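Local structure of putative regulator of transfer genes ArtA (Staphylococcus aureus subsp. aureus USA300, 3GXQ) at residues B[26-29]-B[30-34]. The protein binds DNA as a dimeric ribbon-helix-helix protein and, as a plasmid-encoded master regulator, probably controls the expression of plasmid transfer genes. Residues are numbered along the deposited sequence; the frame is centred on the assembly and turned at random.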
ATOM      1  N   ILE B  26      -7.245  -6.214   3.511  1.00 27.36           N
ATOM      2  CA  ILE B  26      -6.703  -6.134   2.161  1.00 25.11           C
ATOM      3  C   ILE B  26      -6.931  -7.502   1.534  1.00 24.62           C
ATOM      4  O   ILE B  26      -7.250  -7.608   0.357  1.00 25.35           O
ATOM      5  CB  ILE B  26      -5.196  -5.784   2.160  1.00 24.99           C
ATOM      6  CG1 ILE B  26      -4.985  -4.401   2.802  1.00 23.68           C
ATOM      7  CG2 ILE B  26      -4.671  -5.771   0.729  1.00 22.90           C
ATOM      8  CD1 ILE B  26      -3.543  -4.033   3.009  1.00 21.62           C
ATOM      9  N   ILE B  27      -6.787  -8.546   2.341  1.00 23.98           N
ATOM     10  CA  ILE B  27      -6.985  -9.909   1.873  1.00 26.58           C
ATOM     11  C   ILE B  27      -8.459 -10.168   1.512  1.00 29.44           C
ATOM     12  O   ILE B  27      -8.752 -10.792   0.482  1.00 29.37           O
ATOM     13  CB  ILE B  27      -6.515 -10.925   2.918  1.00 26.94           C
ATOM     14  CG1 ILE B  27      -4.979 -10.957   2.950  1.00 25.01           C
ATOM     15  CG2 ILE B  27      -7.102 -12.291   2.613  1.00 28.08           C
ATOM     16  CD1 ILE B  27      -4.412 -11.827   4.073  1.00 21.64           C
ATOM     17  N   LYS B  28      -9.388  -9.691   2.335  1.00 28.67           N
ATOM     18  CA  LYS B  28     -10.792  -9.892   2.028  1.00 29.73           C
ATOM     19  C   LYS B  28     -11.105  -9.206   0.700  1.00 29.11           C
ATOM     20  O   LYS B  28     -11.872  -9.731  -0.090  1.00 28.23           O
ATOM     21  CB  LYS B  28     -11.680  -9.331   3.140  1.00 33.82           C
ATOM     22  CG  LYS B  28     -13.177  -9.487   2.889  1.00 39.23           C
ATOM     23  CD  LYS B  28     -13.980  -9.133   4.134  1.00 42.81           C
ATOM     24  CE  LYS B  28     -13.667 -10.085   5.290  1.00 43.25           C
ATOM     25  NZ  LYS B  28     -14.213 -11.466   5.088  1.00 44.71           N
ATOM     26  N   TYR B  29     -10.502  -8.042   0.448  1.00 29.21           N
ATOM     27  CA  TYR B  29     -10.724  -7.315  -0.811  1.00 28.55           C
ATOM     28  C   TYR B  29     -10.112  -8.091  -1.984  1.00 26.82           C
ATOM     29  O   TYR B  29     -10.672  -8.134  -3.076  1.00 27.51           O
ATOM     30  CB  TYR B  29     -10.091  -5.915  -0.752  1.00 30.10           C
ATOM     31  CG  TYR B  29     -10.273  -5.082  -2.019  1.00 30.98           C
ATOM     32  CD1 TYR B  29     -11.367  -4.233  -2.172  1.00 32.46           C
ATOM     33  CD2 TYR B  29      -9.367  -5.167  -3.073  1.00 32.70           C
ATOM     34  CE1 TYR B  29     -11.553  -3.492  -3.345  1.00 33.49           C
ATOM     35  CE2 TYR B  29      -9.545  -4.433  -4.252  1.00 32.61           C
ATOM     36  CZ  TYR B  29     -10.640  -3.598  -4.382  1.00 35.28           C
ATOM     37  OH  TYR B  29     -10.827  -2.881  -5.555  1.00 38.04           O
ATOM     38  N   ALA B  30      -8.952  -8.694  -1.752  1.00 26.10           N
ATOM     39  CA  ALA B  30      -8.270  -9.467  -2.781  1.00 24.35           C
ATOM     40  C   ALA B  30      -9.129 -10.678  -3.151  1.00 25.28           C
ATOM     41  O   ALA B  30      -9.238 -11.061  -4.317  1.00 24.86           O
ATOM     42  CB  ALA B  30      -6.899  -9.913  -2.275  1.00 21.92           C
ATOM     43  N   GLN B  31      -9.750 -11.274  -2.144  1.00 25.49           N
ATOM     44  CA  GLN B  31     -10.614 -12.420  -2.366  1.00 28.57           C
ATOM     45  C   GLN B  31     -11.836 -12.037  -3.208  1.00 31.07           C
ATOM     46  O   GLN B  31     -12.156 -12.707  -4.191  1.00 33.49           O
ATOM     47  CB  GLN B  31     -11.063 -12.999  -1.021  1.00 27.09           C
ATOM     48  CG  GLN B  31      -9.958 -13.696  -0.253  1.00 23.95           C
ATOM     49  CD  GLN B  31     -10.374 -14.047   1.155  1.00 28.54           C
ATOM     50  OE1 GLN B  31     -11.490 -13.734   1.579  1.00 28.40           O
ATOM     51  NE2 GLN B  31      -9.474 -14.698   1.898  1.00 27.26           N
ATOM     52  N   GLU B  32     -12.493 -10.942  -2.840  1.00 34.21           N
ATOM     53  CA  GLU B  32     -13.684 -10.469  -3.539  1.00 36.70           C
ATOM     54  C   GLU B  32     -13.410  -9.904  -4.933  1.00 38.08           C
ATOM     55  O   GLU B  32     -14.243 -10.042  -5.840  1.00 37.56           O
ATOM     56  CB  GLU B  32     -14.374  -9.393  -2.694  1.00 37.40           C
ATOM     57  CG  GLU B  32     -14.783  -9.863  -1.299  1.00 40.89           C
ATOM     58  CD  GLU B  32     -15.042  -8.707  -0.342  1.00 42.44           C
ATOM     59  OE1 GLU B  32     -15.313  -8.966   0.849  1.00 44.74           O
ATOM     60  OE2 GLU B  32     -14.969  -7.538  -0.782  1.00 45.10           O
ATOM     61  N   LYS B  33     -12.242  -9.290  -5.110  1.00 38.43           N
ATOM     62  CA  LYS B  33     -11.913  -8.661  -6.381  1.00 38.11           C
ATOM     63  C   LYS B  33     -10.749  -9.178  -7.213  1.00 35.73           C
ATOM     64  O   LYS B  33     -10.826  -9.145  -8.432  1.00 35.99           O
ATOM     65  CB  LYS B  33     -11.683  -7.156  -6.165  1.00 40.55           C
ATOM     66  CG  LYS B  33     -12.929  -6.342  -5.862  1.00 41.01           C
ATOM     67  CD  LYS B  33     -13.872  -6.302  -7.054  1.00 42.06           C
ATOM     68  CE  LYS B  33     -15.110  -5.483  -6.745  1.00 43.29           C
ATOM     69  NZ  LYS B  33     -15.864  -6.078  -5.607  1.00 42.71           N
ATOM     70  N   ASP B  34      -9.676  -9.651  -6.592  1.00 33.03           N
ATOM     71  CA  ASP B  34      -8.527 -10.046  -7.395  1.00 30.22           C
ATOM     72  C   ASP B  34      -8.066 -11.478  -7.354  1.00 30.97           C
ATOM     73  O   ASP B  34      -6.873 -11.734  -7.499  1.00 32.47           O
ATOM     74  CB  ASP B  34      -7.348  -9.167  -7.031  1.00 30.81           C
ATOM     75  CG  ASP B  34      -7.750  -7.728  -6.803  1.00 29.78           C
ATOM     76  OD1 ASP B  34      -8.082  -7.023  -7.776  1.00 30.73           O
ATOM     77  OD2 ASP B  34      -7.743  -7.298  -5.636  1.00 33.85           O
TER
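Y29 and K33, one helical turn apart, make the main side-chain contact at the C-terminal end of helix 20-33. The aliphatic CG of K33 lies over one face of the Y29 ring, 4.2 Å from its centroid and displaced toward the rim, a CH-pi contact. With its CG anti to the backbone N (chi1 -180°), Y29 carries its ring outward, leaning toward the helix C-terminus, where K33 CG approaches CZ. D34 comes to the same ring obliquely: its OD2 stands 3.7 Å from Y29 CE2, with the carboxylate turned 48° from the ring plane.

On the exposed flank, a carboxylate oxygen of E32 meets the aliphatic part of K28. E32 OE1 sits tightly, 3.0 Å from K28 CG, whereas K28 NZ, carried off by bends at chi3 and chi4, remains 5.0 Å from E32 OE1, forming no salt bridge. I27 and Q31 touch more lightly, the CG2 methyl lying 3.5 Å from amide atom NE2.

Beneath these side chains runs regular alpha-helical bonding: the N-H groups of A30, Q31, E32 and K33 reach the carbonyls of I26, I27, K28 and Y29. D34 N still bonds to A30 O, although D34 itself has left helical geometry and begins the turn to helix 38-53.

That helix meets the inner flank through A41, which touches Y29, A30 and D34, while Y29 also packs on I53 of the second subunit. The Y29 hydroxyl makes a weak hydrogen bond to same-chain E44, whose carboxylate lies close to that of D34; this proximity of acids could raise the proton affinity of one of them. Y29 thus combines apolar packing over its ring with a polar tip, where helices 20-33 and 38-53 of the ribbon-helix-helix motif meet the second subunit.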